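Local coordinates for nitrate transport protein (PDB 3KSX) that probably binds alkanesulfonates in the periplasm as the substrate-binding component of an ABC-type uptake system, and is captured here with the sulfonate buffer MOPS, at residues E113-P118 with N144-V149; K130-A135 with Q178-A183. All coordinates share one frame; numbering follows the deposited sequence.

Contacts 1 and 2 build on the same five-stranded mixed sheet, their centres about 10 Å apart, but join it differently. Contact 1 lays helix 141-152 on strand 113-118 and is almost wholly core: five of its six touching residues are buried, and aliphatic carbons do the work. Contact 2 pairs strands 133-136 and 181-185 edge to edge through main-chain hydrogen bonds; it is buried at Ala135 and Trp182 but runs out to solvent at Arg133 and Gln178. The two meet at strands 113-118 and 181-185, neighbours in the sheet, where Trp182 N lies 2.7 Å from Leu116 O, a probable hydrogen bond.

Contact 1: residues E113-P118 with N144-V149; sequences ETILVP and NLLLRV
Ile115 meets the helix with its far end. Its CD1 lies 3.6 Å from Leu146 CD1 and 3.7 Å from Val149 CG1, so one methyl group bridges residues three positions apart on the helix. The approaches differ: Ile115 and Val149 run tip to tip, whereas Leu146 crosses Ile115 at about a right angle. The extended outer bond of Ile115 (chi2 178°) carries CD1 this far from the strand.

Leu145 makes a second kind of apolar contact, against main chain as much as side chain. With CG anti to the backbone N (chi1 172°), its branches are placed over the start of the strand. CD2 comes to 3.5 Å from Thr114 C and 3.7 Å from Glu113 C, and also touches Ile115 CG1 at 3.8 Å. The other methyl, CD1, is more loosely placed, 4.2 Å from Glu113 CB. These apolar contacts, without a hydrogen bond between the segments, bury 245 Å².

Glu113 OE2 is hydrogen-bonded to Ser141 OG at the start of the same helix, and Thr114 OG1 to Ile184 O. The Glu113 side chain passes about 3 Å, nearest atoms, from the bound MOPS, which places this end of the contact beside the binding pocket.

The short axes approach to 8.9 Å and cross at -73°, so the helix runs steeply across the strand. An apolar helix face laid on one side of a five-stranded mixed sheet is the layered alpha/beta build of a periplasmic-binding-protein domain. Strand 113-118 lies between strands 181-185 and 198-203, antiparallel to both; Ile115 also touches Ala181, and Val149 touches Ala202, which extends the seam over three strands. Beyond the helix, Leu147 packs on Leu293 and Phe294, leaving helix 141-152 between the sheet and helix 281-296.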
ATOM      1  N   GLU A 113      -5.017  -4.820   6.703  1.00 24.32           N
ATOM      2  CA  GLU A 113      -5.359  -5.396   5.382  1.00 24.68           C
ATOM      3  C   GLU A 113      -6.499  -6.369   5.597  1.00 23.63           C
ATOM      4  O   GLU A 113      -6.318  -7.335   6.325  1.00 23.55           O
ATOM      5  CB  GLU A 113      -4.216  -6.205   4.727  1.00 25.02           C
ATOM      6  CG  GLU A 113      -2.976  -5.395   4.546  1.00 29.72           C
ATOM      7  CD  GLU A 113      -2.902  -4.736   3.133  1.00 37.91           C
ATOM      8  OE1 GLU A 113      -3.856  -4.815   2.285  1.00 36.04           O
ATOM      9  OE2 GLU A 113      -1.797  -4.197   2.879  1.00 44.09           O
ATOM     10  N   THR A 114      -7.627  -6.164   4.918  1.00 22.18           N
ATOM     11  CA  THR A 114      -8.868  -6.877   5.299  1.00 22.44           C
ATOM     12  C   THR A 114      -9.721  -7.336   4.101  1.00 23.32           C
ATOM     13  O   THR A 114      -9.692  -6.686   3.068  1.00 25.09           O
ATOM     14  CB  THR A 114      -9.731  -5.982   6.216  1.00 21.53           C
ATOM     15  OG1 THR A 114     -10.294  -4.901   5.457  1.00 24.78           O
ATOM     16  CG2 THR A 114      -8.876  -5.366   7.335  1.00 25.51           C
ATOM     17  N   ILE A 115     -10.485  -8.424   4.274  1.00 21.43           N
ATOM     18  CA  ILE A 115     -11.608  -8.757   3.475  1.00 21.76           C
ATOM     19  C   ILE A 115     -12.849  -8.387   4.297  1.00 21.64           C
ATOM     20  O   ILE A 115     -13.028  -8.915   5.434  1.00 18.81           O
ATOM     21  CB  ILE A 115     -11.551 -10.242   3.103  1.00 22.78           C
ATOM     22  CG1 ILE A 115     -10.181 -10.605   2.441  1.00 24.37           C
ATOM     23  CG2 ILE A 115     -12.755 -10.715   2.176  1.00 22.81           C
ATOM     24  CD1 ILE A 115     -10.135 -12.153   2.107  1.00 27.67           C
ATOM     25  N   LEU A 116     -13.668  -7.518   3.687  1.00 21.17           N
ATOM     26  CA  LEU A 116     -14.912  -6.995   4.257  1.00 19.71           C
ATOM     27  C   LEU A 116     -16.089  -7.639   3.533  1.00 20.16           C
ATOM     28  O   LEU A 116     -16.004  -7.923   2.319  1.00 20.70           O
ATOM     29  CB  LEU A 116     -14.930  -5.469   4.143  1.00 20.27           C
ATOM     30  CG  LEU A 116     -13.833  -4.609   4.747  1.00 21.52           C
ATOM     31  CD1 LEU A 116     -14.204  -3.173   4.658  1.00 20.01           C
ATOM     32  CD2 LEU A 116     -13.594  -5.013   6.153  1.00 20.84           C
ATOM     33  N   VAL A 117     -17.181  -7.872   4.247  1.00 19.50           N
ATOM     34  CA  VAL A 117     -18.445  -8.200   3.649  1.00 19.18           C
ATOM     35  C   VAL A 117     -19.489  -7.229   4.156  1.00 20.63           C
ATOM     36  O   VAL A 117     -19.338  -6.644   5.314  1.00 21.54           O
ATOM     37  CB  VAL A 117     -18.923  -9.677   3.897  1.00 18.24           C
ATOM     38  CG1 VAL A 117     -17.873 -10.654   3.344  1.00 23.82           C
ATOM     39  CG2 VAL A 117     -19.130  -9.888   5.416  1.00 18.11           C
ATOM     40  N   PRO A 118     -20.527  -7.012   3.345  1.00 22.28           N
ATOM     41  CA  PRO A 118     -21.630  -6.190   3.840  1.00 21.89           C
ATOM     42  C   PRO A 118     -22.127  -6.830   5.143  1.00 24.31           C
ATOM     43  O   PRO A 118     -22.207  -8.069   5.258  1.00 24.12           O
ATOM     44  CB  PRO A 118     -22.705  -6.316   2.741  1.00 22.26           C
ATOM     45  CG  PRO A 118     -21.856  -6.507   1.481  1.00 23.31           C
ATOM     46  CD  PRO A 118     -20.808  -7.500   1.969  1.00 23.76           C
ATOM     47  N   ASN A 144      -2.877  -9.772  -3.192  1.00 19.68           N
ATOM     48  CA  ASN A 144      -2.097 -10.808  -2.468  1.00 22.25           C
ATOM     49  C   ASN A 144      -2.791 -11.307  -1.151  1.00 20.35           C
ATOM     50  O   ASN A 144      -2.808 -12.534  -0.837  1.00 19.28           O
ATOM     51  CB  ASN A 144      -0.660 -10.320  -2.160  1.00 23.03           C
ATOM     52  CG  ASN A 144       0.129 -11.352  -1.377  1.00 24.42           C
ATOM     53  OD1 ASN A 144       0.367 -12.456  -1.885  1.00 24.28           O
ATOM     54  ND2 ASN A 144       0.549 -11.006  -0.153  1.00 24.28           N
ATOM     55  N   LEU A 145      -3.369 -10.384  -0.354  1.00 21.40           N
ATOM     56  CA  LEU A 145      -4.159 -10.801   0.828  1.00 20.54           C
ATOM     57  C   LEU A 145      -5.258 -11.808   0.433  1.00 20.04           C
ATOM     58  O   LEU A 145      -5.396 -12.882   1.070  1.00 19.63           O
ATOM     59  CB  LEU A 145      -4.837  -9.611   1.500  1.00 22.52           C
ATOM     60  CG  LEU A 145      -5.818 -10.029   2.613  1.00 24.13           C
ATOM     61  CD1 LEU A 145      -4.908 -10.234   3.819  1.00 23.07           C
ATOM     62  CD2 LEU A 145      -6.846  -8.952   2.901  1.00 29.13           C
ATOM     63  N   LEU A 146      -6.021 -11.481  -0.625  1.00 21.21           N
ATOM     64  CA  LEU A 146      -7.072 -12.365  -1.081  1.00 23.20           C
ATOM     65  C   LEU A 146      -6.558 -13.729  -1.526  1.00 21.44           C
ATOM     66  O   LEU A 146      -7.087 -14.754  -1.120  1.00 21.77           O
ATOM     67  CB  LEU A 146      -7.896 -11.670  -2.176  1.00 22.93           C
ATOM     68  CG  LEU A 146      -9.209 -12.230  -2.637  1.00 27.25           C
ATOM     69  CD1 LEU A 146     -10.160 -12.530  -1.488  1.00 23.81           C
ATOM     70  CD2 LEU A 146      -9.816 -11.211  -3.639  1.00 30.83           C
ATOM     71  N   LEU A 147      -5.620 -13.778  -2.478  1.00 21.60           N
ATOM     72  CA  LEU A 147      -4.912 -15.000  -2.771  1.00 22.48           C
ATOM     73  C   LEU A 147      -4.509 -15.872  -1.593  1.00 23.07           C
ATOM     74  O   LEU A 147      -4.833 -17.087  -1.576  1.00 23.88           O
ATOM     75  CB  LEU A 147      -3.690 -14.669  -3.663  1.00 22.56           C
ATOM     76  CG  LEU A 147      -2.795 -15.827  -4.026  1.00 29.43           C
ATOM     77  CD1 LEU A 147      -3.583 -16.789  -4.908  1.00 31.02           C
ATOM     78  CD2 LEU A 147      -1.554 -15.325  -4.773  1.00 31.65           C
ATOM     79  N   ARG A 148      -3.844 -15.291  -0.595  1.00 22.12           N
ATOM     80  CA  ARG A 148      -3.271 -16.057   0.476  1.00 22.95           C
ATOM     81  C   ARG A 148      -4.381 -16.530   1.443  1.00 24.36           C
ATOM     82  O   ARG A 148      -4.322 -17.655   1.948  1.00 24.60           O
ATOM     83  CB  ARG A 148      -2.287 -15.203   1.303  1.00 22.96           C
ATOM     84  CG  ARG A 148      -0.959 -14.678   0.585  1.00 23.25           C
ATOM     85  CD  ARG A 148       0.126 -15.704   0.307  1.00 31.68           C
ATOM     86  NE  ARG A 148       0.254 -16.596   1.462  1.00 33.97           N
ATOM     87  CZ  ARG A 148       0.887 -16.291   2.602  1.00 34.28           C
ATOM     88  NH1 ARG A 148       1.482 -15.099   2.745  1.00 33.53           N
ATOM     89  NH2 ARG A 148       0.857 -17.158   3.601  1.00 29.58           N
ATOM     90  N   VAL A 149      -5.408 -15.717   1.657  1.00 23.27           N
ATOM     91  CA  VAL A 149      -6.515 -16.104   2.562  1.00 25.34           C
ATOM     92  C   VAL A 149      -7.333 -17.233   1.932  1.00 25.34           C
ATOM     93  O   VAL A 149      -7.613 -18.241   2.586  1.00 27.28           O
ATOM     94  CB  VAL A 149      -7.365 -14.861   2.927  1.00 25.69           C
ATOM     95  CG1 VAL A 149      -8.670 -15.210   3.590  1.00 28.17           C
ATOM     96  CG2 VAL A 149      -6.607 -13.989   3.879  1.00 24.99           C
TER

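Contact 2: residues K130-A135 with Q178-A183; sequences KGKRIA and QVDAWA
Ala135 and Trp182 form the tightly packed end of this parallel strand pair. Ala135 N donates to Ala181 O at 3.1 Å, and Ala135 O receives Ala183 N at 2.9 Å, nearly in line with the carbonyl bond (176°). The same oxygen lies in the plane of the Trp182 ring, at its edge, 3.2 Å from CD1. The second torsion of Trp182 (chi2 22°) nearly eclipses CD1 with CA, which turns this edge back to the sheet, where CD1 also rests 3.7 Å from Ala135 CB. These side chains share a face of the sheet; Ile134 and Ala181 pair on the other.

Toward solvent the ladder gives way to side-chain and water bonds. Arg133 O still takes Asp180 N at 2.8 Å, with only a weak second bond from Ala181 N. In return, Asp180 OD2 accepts Arg133 N at 2.9 Å through its anti lone pair, almost straight (173°), so a carboxylate replaces a main-chain acceptor. The Asp180 side chain also lies about 3 Å, nearest atoms, from a bound sulfate, probably from the crystallisation liquor. The extended Arg133 side chain leads away from Asp180; a water that accepts from Arg133 NH1 at 2.8 Å donates to Gln178 O, bridging this exposed margin.

Strand 133-136 sits between strands 161-164 and 181-185, parallel to both, and is joined to the former by a beta-alpha-beta crossover through helix 141-152. That helix covers the Ile134 face through Leu146, while Trp182 packs on Ala170 and Arg171 of helix 167-175.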
ATOM      1  N   LYS A 130     -16.485 -18.834  -1.884  1.00 27.44           N
ATOM      2  CA  LYS A 130     -16.510 -19.577  -3.153  1.00 27.81           C
ATOM      3  C   LYS A 130     -17.694 -19.061  -3.975  1.00 25.72           C
ATOM      4  O   LYS A 130     -18.862 -18.973  -3.494  1.00 27.26           O
ATOM      5  CB  LYS A 130     -16.650 -21.095  -2.937  1.00 27.22           C
ATOM      6  CG  LYS A 130     -16.740 -21.896  -4.263  1.00 30.40           C
ATOM      7  CD  LYS A 130     -17.005 -23.388  -3.952  1.00 32.30           C
ATOM      8  CE  LYS A 130     -17.156 -24.267  -5.214  1.00 38.66           C
ATOM      9  NZ  LYS A 130     -17.716 -23.576  -6.431  1.00 39.44           N
ATOM     10  N   GLY A 131     -17.408 -18.730  -5.230  1.00 26.65           N
ATOM     11  CA  GLY A 131     -18.448 -18.341  -6.163  1.00 24.64           C
ATOM     12  C   GLY A 131     -18.976 -16.936  -6.048  1.00 26.58           C
ATOM     13  O   GLY A 131     -19.915 -16.548  -6.796  1.00 27.16           O
ATOM     14  N   LYS A 132     -18.332 -16.113  -5.229  1.00 24.39           N
ATOM     15  CA  LYS A 132     -18.801 -14.756  -4.970  1.00 26.13           C
ATOM     16  C   LYS A 132     -17.962 -13.686  -5.719  1.00 25.90           C
ATOM     17  O   LYS A 132     -16.816 -13.938  -6.093  1.00 26.19           O
ATOM     18  CB  LYS A 132     -18.754 -14.457  -3.482  1.00 26.53           C
ATOM     19  CG  LYS A 132     -19.485 -15.426  -2.591  1.00 28.83           C
ATOM     20  CD  LYS A 132     -20.938 -15.356  -2.783  1.00 34.85           C
ATOM     21  CE  LYS A 132     -21.533 -16.294  -1.765  1.00 38.15           C
ATOM     22  NZ  LYS A 132     -22.580 -17.112  -2.366  1.00 43.45           N
ATOM     23  N   ARG A 133     -18.566 -12.510  -5.883  1.00 25.02           N
ATOM     24  CA  ARG A 133     -18.001 -11.362  -6.594  1.00 24.41           C
ATOM     25  C   ARG A 133     -17.279 -10.543  -5.551  1.00 24.16           C
ATOM     26  O   ARG A 133     -17.888 -10.046  -4.623  1.00 24.72           O
ATOM     27  CB  ARG A 133     -19.129 -10.531  -7.166  1.00 23.39           C
ATOM     28  CG  ARG A 133     -19.707 -11.150  -8.355  1.00 28.28           C
ATOM     29  CD  ARG A 133     -20.669 -10.211  -8.974  1.00 35.97           C
ATOM     30  NE  ARG A 133     -20.972 -10.854 -10.243  1.00 39.58           N
ATOM     31  CZ  ARG A 133     -21.367 -10.237 -11.348  1.00 42.05           C
ATOM     32  NH1 ARG A 133     -21.534  -8.907 -11.374  1.00 36.61           N
ATOM     33  NH2 ARG A 133     -21.589 -10.979 -12.438  1.00 40.60           N
ATOM     34  N   ILE A 134     -15.969 -10.478  -5.707  1.00 24.11           N
ATOM     35  CA  ILE A 134     -15.096  -9.796  -4.750  1.00 22.04           C
ATOM     36  C   ILE A 134     -14.372  -8.627  -5.418  1.00 22.89           C
ATOM     37  O   ILE A 134     -13.591  -8.837  -6.373  1.00 23.29           O
ATOM     38  CB  ILE A 134     -14.098 -10.779  -4.175  1.00 21.17           C
ATOM     39  CG1 ILE A 134     -14.785 -12.101  -3.728  1.00 21.66           C
ATOM     40  CG2 ILE A 134     -13.287 -10.144  -3.073  1.00 21.09           C
ATOM     41  CD1 ILE A 134     -13.786 -13.027  -3.023  1.00 22.32           C
ATOM     42  N   ALA A 135     -14.608  -7.416  -4.937  1.00 20.93           N
ATOM     43  CA  ALA A 135     -13.994  -6.161  -5.412  1.00 19.28           C
ATOM     44  C   ALA A 135     -12.590  -6.026  -4.800  1.00 20.80           C
ATOM     45  O   ALA A 135     -12.394  -6.269  -3.586  1.00 20.51           O
ATOM     46  CB  ALA A 135     -14.821  -4.968  -4.886  1.00 21.36           C
ATOM     47  N   GLN A 178     -23.561  -4.298  -5.047  1.00 25.52           N
ATOM     48  CA  GLN A 178     -23.034  -4.992  -6.261  1.00 27.06           C
ATOM     49  C   GLN A 178     -21.864  -5.994  -5.954  1.00 27.16           C
ATOM     50  O   GLN A 178     -21.400  -6.687  -6.840  1.00 28.17           O
ATOM     51  CB  GLN A 178     -22.521  -3.945  -7.241  1.00 27.06           C
ATOM     52  CG  GLN A 178     -23.634  -2.950  -7.698  1.00 30.49           C
ATOM     53  CD  GLN A 178     -23.124  -1.835  -8.515  1.00 33.43           C
ATOM     54  OE1 GLN A 178     -22.279  -1.033  -8.067  1.00 35.12           O
ATOM     55  NE2 GLN A 178     -23.681  -1.702  -9.719  1.00 35.62           N
ATOM     56  N   VAL A 179     -21.360  -5.997  -4.731  1.00 27.74           N
ATOM     57  CA  VAL A 179     -20.241  -6.894  -4.431  1.00 28.91           C
ATOM     58  C   VAL A 179     -20.526  -7.709  -3.153  1.00 28.33           C
ATOM     59  O   VAL A 179     -21.242  -7.277  -2.235  1.00 28.34           O
ATOM     60  CB  VAL A 179     -18.898  -6.120  -4.268  1.00 30.15           C
ATOM     61  CG1 VAL A 179     -18.757  -5.022  -5.288  1.00 33.28           C
ATOM     62  CG2 VAL A 179     -18.888  -5.505  -2.957  1.00 27.22           C
ATOM     63  N   ASP A 180     -19.965  -8.905  -3.105  1.00 27.39           N
ATOM     64  CA  ASP A 180     -20.220  -9.798  -1.995  1.00 25.48           C
ATOM     65  C   ASP A 180     -19.168  -9.565  -0.946  1.00 25.22           C
ATOM     66  O   ASP A 180     -19.434  -9.761   0.262  1.00 22.96           O
ATOM     67  CB  ASP A 180     -20.203 -11.253  -2.534  1.00 26.53           C
ATOM     68  CG  ASP A 180     -21.351 -11.541  -3.512  1.00 28.59           C
ATOM     69  OD1 ASP A 180     -22.545 -11.378  -3.159  1.00 35.19           O
ATOM     70  OD2 ASP A 180     -21.104 -12.036  -4.612  1.00 26.65           O
ATOM     71  N   ALA A 181     -17.949  -9.149  -1.378  1.00 22.98           N
ATOM     72  CA  ALA A 181     -16.872  -8.918  -0.364  1.00 22.98           C
ATOM     73  C   ALA A 181     -15.905  -7.914  -0.968  1.00 22.38           C
ATOM     74  O   ALA A 181     -15.950  -7.712  -2.132  1.00 22.75           O
ATOM     75  CB  ALA A 181     -16.169 -10.242  -0.046  1.00 21.50           C
ATOM     76  N   TRP A 182     -15.073  -7.241  -0.173  1.00 22.55           N
ATOM     77  CA  TRP A 182     -14.221  -6.225  -0.750  1.00 19.39           C
ATOM     78  C   TRP A 182     -12.891  -6.421  -0.067  1.00 19.35           C
ATOM     79  O   TRP A 182     -12.896  -6.424   1.181  1.00 18.65           O
ATOM     80  CB  TRP A 182     -14.850  -4.845  -0.446  1.00 19.84           C
ATOM     81  CG  TRP A 182     -14.045  -3.637  -0.924  1.00 18.32           C
ATOM     82  CD1 TRP A 182     -13.063  -3.608  -1.933  1.00 20.22           C
ATOM     83  CD2 TRP A 182     -14.215  -2.326  -0.489  1.00 22.86           C
ATOM     84  NE1 TRP A 182     -12.584  -2.309  -2.079  1.00 19.52           N
ATOM     85  CE2 TRP A 182     -13.298  -1.511  -1.187  1.00 19.72           C
ATOM     86  CE3 TRP A 182     -15.060  -1.729   0.490  1.00 23.52           C
ATOM     87  CZ2 TRP A 182     -13.204  -0.125  -0.945  1.00 21.39           C
ATOM     88  CZ3 TRP A 182     -14.981  -0.316   0.696  1.00 22.67           C
ATOM     89  CH2 TRP A 182     -14.048   0.437   0.005  1.00 19.89           C
ATOM     90  N   ALA A 183     -11.813  -6.697  -0.812  1.00 19.80           N
ATOM     91  CA  ALA A 183     -10.493  -6.784  -0.118  1.00 18.19           C
ATOM     92  C   ALA A 183      -9.918  -5.344  -0.231  1.00 21.10           C
ATOM     93  O   ALA A 183      -9.772  -4.809  -1.334  1.00 20.13           O
ATOM     94  CB  ALA A 183      -9.608  -7.760  -0.704  1.00 20.67           C
TER
HETATM   95  O   HOH W   1     -22.006  -7.079  -9.328  1.00 41.51           O